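Local coordinates for uncharacterized protein DUF1285 (Shewanella baltica, PDB 2RA9), which is of unknown function but belongs to a family with a repeated-motif fold and may take part in signal transduction, at residues 25-31 with 70-76; 79-83 with 95-101; 84-90 with 141-146. All blocks are in the same frame, centred on the assembly; numbering follows the deposited sequence. Where two conformers were deposited one is given.

Contact 1: residues 25-31 with 70-76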
loop_
_atom_site.group_PDB
_atom_site.type_symbol
_atom_site.label_atom_id
_atom_site.label_comp_id
_atom_site.label_asym_id
_atom_site.label_seq_id
_atom_site.Cartn_x
_atom_site.Cartn_y
_atom_site.Cartn_z
ATOM N N PRO A 25 6.660 17.400 5.730
ATOM C CA PRO A 25 6.315 16.173 6.477
ATOM C C PRO A 25 7.489 15.595 7.257
ATOM O O PRO A 25 8.612 15.532 6.725
ATOM C CB PRO A 25 5.875 15.220 5.373
ATOM C CG PRO A 25 5.420 16.149 4.260
ATOM C CD PRO A 25 6.373 17.269 4.302
ATOM N N LEU A 26 7.226 15.163 8.489
ATOM C CA LEU A 26 8.278 14.528 9.305
ATOM C C LEU A 26 8.461 13.053 9.016
ATOM O O LEU A 26 9.509 12.471 9.328
ATOM C CB LEU A 26 7.990 14.713 10.812
ATOM C CG LEU A 26 7.855 16.185 11.264
ATOM C CD1 LEU A 26 7.687 16.295 12.785
ATOM C CD2 LEU A 26 9.024 17.012 10.748
ATOM N N PHE A 27 7.415 12.446 8.431
ATOM C CA PHE A 27 7.428 11.039 8.045
ATOM C C PHE A 27 7.581 10.982 6.537
ATOM O O PHE A 27 6.941 11.745 5.796
ATOM C CB PHE A 27 6.104 10.358 8.423
ATOM C CG PHE A 27 5.887 10.214 9.914
ATOM C CD1 PHE A 27 5.334 11.240 10.659
ATOM C CD2 PHE A 27 6.205 9.039 10.563
ATOM C CE1 PHE A 27 5.160 11.118 12.035
ATOM C CE2 PHE A 27 6.017 8.884 11.938
ATOM C CZ PHE A 27 5.486 9.908 12.680
ATOM N N ASP A 28 8.426 10.046 6.090
ATOM C CA ASP A 28 8.714 9.850 4.677
ATOM C C ASP A 28 8.612 8.361 4.352
ATOM O O ASP A 28 9.113 7.544 5.130
ATOM C CB ASP A 28 10.139 10.343 4.337
ATOM C CG ASP A 28 10.297 11.857 4.421
ATOM O OD1 ASP A 28 9.725 12.554 3.569
ATOM O OD2 ASP A 28 10.961 12.364 5.340
ATOM N N ILE A 29 7.990 8.014 3.214
ATOM C CA ILE A 29 7.944 6.661 2.692
ATOM C C ILE A 29 8.616 6.677 1.331
ATOM O O ILE A 29 8.215 7.416 0.438
ATOM C CB ILE A 29 6.515 6.116 2.569
ATOM C CG1 ILE A 29 5.769 6.284 3.882
ATOM C CG2 ILE A 29 6.535 4.639 2.168
ATOM C CD1 ILE A 29 4.329 5.829 3.858
ATOM N N ASN A 30 9.684 5.908 1.182
ATOM C CA ASN A 30 10.406 5.878 -0.108
ATOM C C ASN A 30 9.745 4.929 -1.087
ATOM O O ASN A 30 8.718 4.296 -0.780
ATOM C CB ASN A 30 11.905 5.592 0.073
ATOM C CG ASN A 30 12.228 4.174 0.474
ATOM O OD1 ASN A 30 11.412 3.249 0.370
ATOM N ND2 ASN A 30 13.476 3.996 0.919
ATOM N N ALA A 31 10.294 4.882 -2.304
ATOM C CA ALA A 31 9.659 4.170 -3.406
ATOM C C ALA A 31 9.560 2.673 -3.129
ATOM O O ALA A 31 8.667 1.993 -3.675
ATOM C CB ALA A 31 10.412 4.453 -4.706
ATOM N N VAL A 70 -1.019 14.799 11.069
ATOM C CA VAL A 70 0.249 15.220 10.530
ATOM C C VAL A 70 0.463 14.637 9.120
ATOM O O VAL A 70 -0.127 13.655 8.758
ATOM C CB VAL A 70 1.433 14.856 11.445
ATOM C CG1 VAL A 70 1.214 15.396 12.859
ATOM C CG2 VAL A 70 1.670 13.360 11.462
ATOM N N ARG A 71 1.322 15.310 8.355
ATOM C CA ARG A 71 1.586 14.944 6.982
ATOM C C ARG A 71 2.657 13.856 6.864
ATOM O O ARG A 71 3.553 13.731 7.697
ATOM C CB ARG A 71 2.029 16.151 6.181
ATOM C CG ARG A 71 0.983 17.229 6.069
ATOM C CD ARG A 71 1.497 18.353 5.194
ATOM N NE ARG A 71 0.500 19.396 4.909
ATOM C CZ ARG A 71 -0.393 19.374 3.920
ATOM N NH1 ARG A 71 -0.481 18.362 3.062
ATOM N NH2 ARG A 71 -1.219 20.403 3.777
ATOM N N VAL A 72 2.508 13.067 5.809
ATOM C CA VAL A 72 3.494 12.054 5.404
ATOM C C VAL A 72 3.834 12.308 3.950
ATOM O O VAL A 72 2.942 12.498 3.117
ATOM C CB VAL A 72 2.914 10.640 5.543
ATOM C CG1 VAL A 72 3.939 9.543 5.139
ATOM C CG2 VAL A 72 2.386 10.410 6.974
ATOM N N GLN A 73 5.136 12.321 3.625
ATOM C CA GLN A 73 5.577 12.421 2.212
ATOM C C GLN A 73 5.754 11.005 1.664
ATOM O O GLN A 73 6.348 10.157 2.329
ATOM C CB GLN A 73 6.896 13.200 2.101
ATOM C CG GLN A 73 7.269 13.550 0.666
ATOM C CD GLN A 73 6.277 14.585 0.032
ATOM O OE1 GLN A 73 5.413 15.173 0.720
ATOM N NE2 GLN A 73 6.420 14.810 -1.273
ATOM N N VAL A 74 5.234 10.758 0.470
ATOM C CA VAL A 74 5.221 9.431 -0.132
ATOM C C VAL A 74 5.829 9.560 -1.537
ATOM O O VAL A 74 5.348 10.326 -2.366
ATOM C CB VAL A 74 3.762 8.872 -0.178
ATOM C CG1 VAL A 74 3.722 7.543 -0.908
ATOM C CG2 VAL A 74 3.190 8.721 1.207
ATOM N N GLU A 75 6.915 8.846 -1.795
ATOM C CA GLU A 75 7.614 8.949 -3.064
ATOM C C GLU A 75 6.819 8.367 -4.218
ATOM O O GLU A 75 6.794 8.954 -5.302
ATOM C CB GLU A 75 8.983 8.243 -2.988
ATOM C CG GLU A 75 9.785 8.325 -4.315
ATOM C CD GLU A 75 11.193 7.739 -4.259
ATOM O OE1 GLU A 75 11.697 7.294 -3.189
ATOM O OE2 GLU A 75 11.820 7.731 -5.345
ATOM N N ASP A 76 6.193 7.213 -3.987
ATOM C CA ASP A 76 5.512 6.448 -5.027
ATOM C C ASP A 76 4.169 5.994 -4.449
ATOM O O ASP A 76 3.244 6.792 -4.421
ATOM C CB ASP A 76 6.408 5.296 -5.499
ATOM C CG ASP A 76 5.888 4.604 -6.721
ATOM O OD1 ASP A 76 4.749 4.889 -7.182
ATOM O OD2 ASP A 76 6.654 3.754 -7.233
HETATM O O HOH W 1 4.668 15.210 9.542
HETATM O O HOH W 2 6.474 5.574 -1.671
#
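Gln73 N donates to Phe27 O at 2.9 Å, Ile29 N to Gln73 O at 2.8 Å, and Glu75 N to Ile29 O at 3.0 Å. This ladder, in which Gln73 is bonded to the residues before and after its partner Asp28, is the register of parallel strands; the axes of segments 27-29 and 70-74 run 27° apart, consistent with such a pair. At the upstream end a water accepts from Leu26 N and donates to Arg71 O. At the other end Glu75 runs out extended alongside Ala31: with CG trans to the backbone N (chi1 -180°), OE1 receives Ala31 N at 2.9 Å from above the carboxylate plane. The N-H...O angle is 134°, a bent bond, and Ala31 CB lies against Glu75 CD. A second water links Asn30 O to Asp76 N, while the Asp76 carboxylate reaches Tyr119 and Lys129.

On one side of the sheet, Ile29 CD1 and Val74 CG2 lie side by side at 4.1 Å, and Ile29 CG1 meets Val72 CG1. Phe27 CB touches Val72 CG2; its ring stacks with Tyr37 and meets Phe50 edge-to-face. On the other side, Asp28 OD1 rests 3.3 Å from Gln73 CB. Strands 27-29 and 69-74, first and last in chain order but adjacent mid-sheet, are thus paired by main-chain bonds and side-chain packing together, apolar on the Phe27 and Ile29 face, more polar at Asp28 and Gln73.

Contact 2: residues 79-83 with 95-101; sequences LLIVD and VSTSIGT. With EDO (1,2-ethanediol), chain D.
Leu79 sends CD2 to Ile99 CD1, 3.7 Å away, the side chains crossing at about a right angle; the same methyl lies near Thr101 OG1. That hydroxyl, just beyond the type I turn from Thr97 to Gly100, is paired at 2.6 Å with Thr97 OG1, which a chi1 of 69° sets between the backbone N and the carbonyl carbon, within its reach. Leu80 O accepts from Ser98 N at 2.9 Å, while a water accepts from Leu80 N and donates to Ser98 OG. Ile81 sits in a non-hydrogen-bonded pair with Thr97, and its CD1 packs on Val95 CG2 at 3.9 Å. Next comes a classic beta bulge, with Val82 and Asp83 both opposite Ser96. Val82 N gives Ser96 O a 2.9 Å bond in the carbonyl plane, Asp83 N a weak one at 3.4 Å. Ser96 N returns a bond to Asp83 O at 3.0 Å, 42° out of the carbonyl plane. Asp83 OD1 takes a weak bond from O2 of a bound ethanediol, probably a crystallisation additive.

The bulge accompanies a 120° angle between segments 79-83 and 95-97. Strand 127-130 pairs with the other edge of strand 79-86, strand 102-106 continues the sheet beyond 93-97, and Ile99 and Thr101 rest on helix 44-51.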
loop_
_atom_site.group_PDB
_atom_site.type_symbol
_atom_site.label_atom_id
_atom_site.label_comp_id
_atom_site.label_asym_id
_atom_site.label_seq_id
_atom_site.Cartn_x
_atom_site.Cartn_y
_atom_site.Cartn_z
ATOM N N LEU A 79 2.490 1.784 0.289
ATOM C CA LEU A 79 2.656 0.406 0.686
ATOM C C LEU A 79 3.180 -0.392 -0.503
ATOM O O LEU A 79 2.800 -0.137 -1.637
ATOM C CB LEU A 79 1.324 -0.160 1.142
ATOM C CG LEU A 79 0.799 0.410 2.471
ATOM C CD1 LEU A 79 -0.627 0.132 2.669
ATOM C CD2 LEU A 79 1.647 -0.079 3.658
ATOM N N LEU A 80 4.077 -1.344 -0.229
ATOM C CA LEU A 80 4.595 -2.259 -1.232
ATOM C C LEU A 80 4.016 -3.660 -0.938
ATOM O O LEU A 80 4.306 -4.274 0.105
ATOM C CB LEU A 80 6.123 -2.321 -1.136
ATOM C CG LEU A 80 6.784 -3.130 -2.273
ATOM C CD1 LEU A 80 6.834 -2.311 -3.535
ATOM C CD2 LEU A 80 8.163 -3.622 -1.855
ATOM N N ILE A 81 3.239 -4.160 -1.877
ATOM C CA ILE A 81 2.633 -5.473 -1.787
ATOM C C ILE A 81 3.663 -6.552 -2.127
ATOM O O ILE A 81 4.272 -6.540 -3.186
ATOM C CB ILE A 81 1.421 -5.585 -2.695
ATOM C CG1 ILE A 81 0.281 -4.699 -2.156
ATOM C CG2 ILE A 81 0.975 -7.076 -2.818
ATOM C CD1 ILE A 81 -0.912 -4.461 -3.100
ATOM N N VAL A 82 3.857 -7.510 -1.233
ATOM C CA VAL A 82 4.883 -8.545 -1.421
ATOM C C VAL A 82 4.269 -9.954 -1.514
ATOM O O VAL A 82 4.956 -10.893 -1.926
ATOM C CB VAL A 82 5.963 -8.469 -0.355
ATOM C CG1 VAL A 82 6.654 -7.127 -0.418
ATOM C CG2 VAL A 82 5.457 -8.768 1.104
ATOM N N ASP A 83 2.994 -10.110 -1.163
ATOM C CA ASP A 83 2.315 -11.415 -1.231
ATOM C C ASP A 83 0.833 -11.204 -1.387
ATOM O O ASP A 83 0.297 -10.128 -1.069
ATOM C CB ASP A 83 2.630 -12.224 0.044
ATOM C CG ASP A 83 2.518 -13.725 -0.137
ATOM O OD1 ASP A 83 2.235 -14.205 -1.246
ATOM O OD2 ASP A 83 2.716 -14.426 0.879
ATOM N N VAL A 95 -3.988 -9.277 0.433
ATOM C CA VAL A 95 -2.581 -8.930 0.164
ATOM C C VAL A 95 -1.881 -8.565 1.427
ATOM O O VAL A 95 -2.517 -8.081 2.383
ATOM C CB VAL A 95 -2.402 -7.819 -0.892
ATOM C CG1 VAL A 95 -3.262 -8.136 -2.156
ATOM C CG2 VAL A 95 -2.773 -6.399 -0.319
ATOM N N SER A 96 -0.575 -8.775 1.432
ATOM C CA SER A 96 0.246 -8.324 2.534
ATOM C C SER A 96 1.422 -7.522 2.008
ATOM O O SER A 96 1.792 -7.618 0.832
ATOM C CB SER A 96 0.677 -9.490 3.414
ATOM O OG SER A 96 1.567 -10.323 2.740
ATOM N N THR A 97 1.995 -6.707 2.878
ATOM C CA THR A 97 2.932 -5.690 2.450
ATOM C C THR A 97 4.313 -5.882 3.102
ATOM O O THR A 97 4.493 -6.652 4.062
ATOM C CB THR A 97 2.419 -4.289 2.787
ATOM O OG1 THR A 97 2.437 -4.122 4.198
ATOM C CG2 THR A 97 1.020 -4.074 2.249
ATOM N N SER A 98 5.289 -5.109 2.657
ATOM C CA SER A 98 6.658 -5.242 3.157
ATOM C C SER A 98 6.824 -4.849 4.612
ATOM O O SER A 98 7.780 -5.260 5.246
ATOM C CB SER A 98 7.602 -4.401 2.331
ATOM O OG SER A 98 7.325 -3.010 2.462
ATOM N N ILE A 99 5.908 -4.034 5.135
ATOM C CA ILE A 99 5.896 -3.659 6.563
ATOM C C ILE A 99 4.957 -4.552 7.419
ATOM O O ILE A 99 4.794 -4.348 8.614
ATOM C CB ILE A 99 5.581 -2.183 6.759
ATOM C CG1 ILE A 99 4.189 -1.825 6.274
ATOM C CG2 ILE A 99 6.698 -1.336 6.127
ATOM C CD1 ILE A 99 3.661 -0.460 6.752
ATOM N N GLY A 100 4.379 -5.573 6.795
ATOM C CA GLY A 100 3.584 -6.549 7.503
ATOM C C GLY A 100 2.116 -6.216 7.647
ATOM O O GLY A 100 1.455 -6.857 8.448
ATOM N N THR A 101 1.569 -5.291 6.840
ATOM C CA THR A 101 0.136 -5.022 6.899
ATOM C C THR A 101 -0.605 -6.007 6.016
ATOM O O THR A 101 -0.044 -6.507 5.035
ATOM C CB THR A 101 -0.235 -3.559 6.525
ATOM O OG1 THR A 101 0.192 -3.233 5.204
ATOM C CG2 THR A 101 0.398 -2.555 7.490
HETATM C C1 EDO D . 3.240 -13.735 -4.181
HETATM O O1 EDO D . 4.286 -13.863 -5.141
HETATM C C2 EDO D . 2.243 -14.867 -4.337
HETATM O O2 EDO D . 2.755 -16.046 -3.717
HETATM O O HOH W 3 4.884 -1.656 2.574
#

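Contact 3: residues 84-90 with 141-146; sequences FERAQPH and EFNLSD. With NA (sodium ion), chain B.
Arg86 reaches across to Glu141 and Asp146 from strand 79-86. Beyond CB, its CG stands trans to the carbonyl carbon (chi1 -66°) and the chain runs extended to NE, carrying CD past Glu141 OE2 at 3.4 Å. NE then donates to that oxygen at 2.8 Å, on its anti lone pair. At CZ the planar group lies under the Asn143 amide, whose plane is only 3° from its own. NH1 meets Asp146 OD1 at 2.8 Å and also bonds Ser91 O. NH2 is shared between Asp146 OD2 at 2.8 Å and the backbone Glu141 O at 2.9 Å, both near the guanidinium plane. The result is a salt-bridge network, end-on to Asp146 and side-on to Glu141, that ties strand 79-86 to segment 141-146. Replacing Arg86 with a leucine would probably leave both carboxylates without their shared cation and the Glu141 carbonyl without this donor.

Asp146 OD2 also accepts from Asn143 N, which is likely to help fix the carboxylate's orientation. Phe84 CE1 lies 3.8 Å from Glu141 CG. Farther along, His90 ND1 donates in its ring plane to Ser145 OG at 2.7 Å, and a water joins that hydroxyl to His90 O and Asp146 OD1. The intervening Phe142 turns its carbonyl to the sodium ion, bound at 2.2 Å from Phe142 O together with three waters and Asn140 O.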
loop_
_atom_site.group_PDB
_atom_site.type_symbol
_atom_site.label_atom_id
_atom_site.label_comp_id
_atom_site.label_asym_id
_atom_site.label_seq_id
_atom_site.Cartn_x
_atom_site.Cartn_y
_atom_site.Cartn_z
ATOM N N PHE A 84 0.153 -12.230 -1.876
ATOM C CA PHE A 84 -1.268 -12.181 -2.093
ATOM C C PHE A 84 -1.808 -13.613 -2.183
ATOM O O PHE A 84 -1.050 -14.550 -2.489
ATOM C CB PHE A 84 -1.629 -11.360 -3.350
ATOM C CG PHE A 84 -1.111 -11.976 -4.628
ATOM C CD1 PHE A 84 -1.814 -12.989 -5.236
ATOM C CD2 PHE A 84 0.085 -11.568 -5.200
ATOM C CE1 PHE A 84 -1.331 -13.621 -6.380
ATOM C CE2 PHE A 84 0.553 -12.209 -6.358
ATOM C CZ PHE A 84 -0.200 -13.251 -6.910
ATOM N N GLU A 85 -3.096 -13.755 -1.934
ATOM C CA GLU A 85 -3.805 -15.020 -2.115
ATOM C C GLU A 85 -5.289 -14.739 -2.257
ATOM O O GLU A 85 -5.803 -13.757 -1.721
ATOM C CB GLU A 85 -3.555 -15.930 -0.883
ATOM C CG GLU A 85 -4.249 -17.276 -0.900
ATOM C CD GLU A 85 -4.001 -18.069 0.363
ATOM O OE1 GLU A 85 -3.843 -17.458 1.447
ATOM O OE2 GLU A 85 -3.991 -19.316 0.270
ATOM N N ARG A 86 -6.001 -15.576 -3.015
ATOM C CA ARG A 86 -7.475 -15.563 -2.941
ATOM C C ARG A 86 -7.938 -16.400 -1.746
ATOM O O ARG A 86 -7.426 -17.503 -1.532
ATOM C CB ARG A 86 -8.082 -16.160 -4.210
ATOM C CG ARG A 86 -7.833 -15.347 -5.440
ATOM C CD ARG A 86 -8.495 -15.943 -6.641
ATOM N NE ARG A 86 -7.931 -15.447 -7.905
ATOM C CZ ARG A 86 -8.498 -14.550 -8.695
ATOM N NH1 ARG A 86 -9.684 -13.993 -8.418
ATOM N NH2 ARG A 86 -7.908 -14.236 -9.817
ATOM N N ALA A 87 -8.910 -15.897 -0.996
ATOM C CA ALA A 87 -9.555 -16.683 0.056
ATOM C C ALA A 87 -10.188 -17.945 -0.521
ATOM O O ALA A 87 -10.088 -19.036 0.080
ATOM C CB ALA A 87 -10.626 -15.827 0.786
ATOM N N GLN A 88 -10.865 -17.785 -1.669
ATOM C CA GLN A 88 -11.492 -18.909 -2.354
ATOM C C GLN A 88 -11.267 -18.774 -3.860
ATOM O O GLN A 88 -10.971 -17.676 -4.353
ATOM C CB GLN A 88 -12.993 -18.985 -2.046
ATOM C CG GLN A 88 -13.349 -19.117 -0.547
ATOM C CD GLN A 88 -13.554 -17.779 0.156
ATOM O OE1 GLN A 88 -13.528 -16.715 -0.467
ATOM N NE2 GLN A 88 -13.774 -17.834 1.468
ATOM N N PRO A 89 -11.398 -19.895 -4.603
ATOM C CA PRO A 89 -11.256 -19.754 -6.031
ATOM C C PRO A 89 -12.107 -18.615 -6.518
ATOM O O PRO A 89 -13.255 -18.444 -6.063
ATOM C CB PRO A 89 -11.741 -21.115 -6.544
ATOM C CG PRO A 89 -11.271 -22.027 -5.480
ATOM C CD PRO A 89 -11.654 -21.294 -4.239
ATOM N N HIS A 90 -11.524 -17.789 -7.384
ATOM C CA HIS A 90 -12.229 -16.687 -8.031
ATOM C C HIS A 90 -12.602 -15.531 -7.123
ATOM O O HIS A 90 -13.198 -14.575 -7.584
ATOM C CB HIS A 90 -13.462 -17.153 -8.825
ATOM C CG HIS A 90 -13.128 -18.176 -9.859
ATOM N ND1 HIS A 90 -12.858 -17.850 -11.167
ATOM C CD2 HIS A 90 -12.938 -19.507 -9.752
ATOM C CE1 HIS A 90 -12.562 -18.953 -11.836
ATOM N NE2 HIS A 90 -12.592 -19.966 -10.992
ATOM N N GLU A 141 -2.054 -15.138 -11.847
ATOM C CA GLU A 141 -3.268 -15.280 -11.007
ATOM C C GLU A 141 -4.562 -14.893 -11.711
ATOM O O GLU A 141 -5.650 -15.310 -11.304
ATOM C CB GLU A 141 -3.138 -14.390 -9.749
ATOM C CG GLU A 141 -4.235 -14.578 -8.706
ATOM C CD GLU A 141 -4.298 -16.000 -8.171
ATOM O OE1 GLU A 141 -3.242 -16.594 -7.933
ATOM O OE2 GLU A 141 -5.408 -16.554 -8.013
ATOM N N PHE A 142 -4.481 -14.055 -12.730
ATOM C CA PHE A 142 -5.669 -13.534 -13.405
ATOM C C PHE A 142 -6.603 -14.684 -13.809
ATOM O O PHE A 142 -6.149 -15.735 -14.271
ATOM C CB PHE A 142 -5.253 -12.772 -14.663
ATOM C CG PHE A 142 -6.408 -12.275 -15.485
ATOM C CD1 PHE A 142 -7.059 -11.100 -15.155
ATOM C CD2 PHE A 142 -6.821 -12.970 -16.601
ATOM C CE1 PHE A 142 -8.119 -10.649 -15.897
ATOM C CE2 PHE A 142 -7.885 -12.503 -17.377
ATOM C CZ PHE A 142 -8.527 -11.354 -17.021
ATOM N N ASN A 143 -7.908 -14.451 -13.605
ATOM C CA ASN A 143 -9.004 -15.309 -14.054
ATOM C C ASN A 143 -9.913 -14.415 -14.880
ATOM O O ASN A 143 -10.176 -13.291 -14.494
ATOM C CB ASN A 143 -9.880 -15.852 -12.891
ATOM C CG ASN A 143 -9.142 -16.823 -11.960
ATOM O OD1 ASN A 143 -8.028 -17.305 -12.234
ATOM N ND2 ASN A 143 -9.791 -17.157 -10.889
ATOM N N LEU A 144 -10.466 -14.953 -15.959
ATOM C CA LEU A 144 -11.468 -14.195 -16.726
ATOM C C LEU A 144 -12.612 -13.656 -15.868
ATOM O O LEU A 144 -13.157 -12.556 -16.127
ATOM C CB LEU A 144 -12.017 -15.032 -17.874
ATOM C CG LEU A 144 -12.419 -14.169 -19.097
ATOM C CD1 LEU A 144 -11.314 -13.142 -19.557
ATOM C CD2 LEU A 144 -12.805 -15.039 -20.229
ATOM N N SER A 145 -12.971 -14.402 -14.825
ATOM C CA SER A 145 -14.036 -13.934 -13.918
ATOM C C SER A 145 -13.719 -12.627 -13.192
ATOM O O SER A 145 -14.615 -11.971 -12.685
ATOM C CB SER A 145 -14.389 -15.002 -12.891
ATOM O OG SER A 145 -13.255 -15.322 -12.116
ATOM N N ASP A 146 -12.450 -12.259 -13.133
ATOM C CA ASP A 146 -12.047 -11.017 -12.449
ATOM C C ASP A 146 -12.623 -9.774 -13.123
ATOM O O ASP A 146 -12.706 -8.704 -12.502
ATOM C CB ASP A 146 -10.523 -10.921 -12.385
ATOM C CG ASP A 146 -9.926 -11.872 -11.405
ATOM O OD1 ASP A 146 -10.617 -12.240 -10.396
ATOM O OD2 ASP A 146 -8.770 -12.284 -11.638
HETATM NA NA NA B . -4.402 -17.003 -14.913
HETATM O O HOH W 4 -4.604 -17.267 -4.801
HETATM O O HOH W 5 -12.922 -13.641 -10.185
HETATM O O HOH W 6 -2.973 -18.734 -15.791
HETATM O O HOH W 7 -4.970 -18.689 -13.340
HETATM O O HOH W 8 -3.079 -15.433 -16.181
#

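Overall arrangement
Contacts 1 and 2 lie in two different six-stranded mixed sheets that share the strand order 3-2-1-6-5-4, consistent with a fold of repeated motifs. Their centres are about 17 Å apart, and the chain passes from strand 69-74 into strand 79-86 after a short connection, so the two are in series. Contact 1 pairs strands first and last in chain order but adjacent mid-sheet; contact 2 is a hairpin pairing first and second in the other. Contact 3 lies further along strand 79-86, its centre about 18 Å from that of contact 2, which it touches where Phe84 CB meets Val95 CG1 at 3.8 Å. Contacts 1 and 3 are about 32 Å apart between centres; the sodium ion belongs to contact 3.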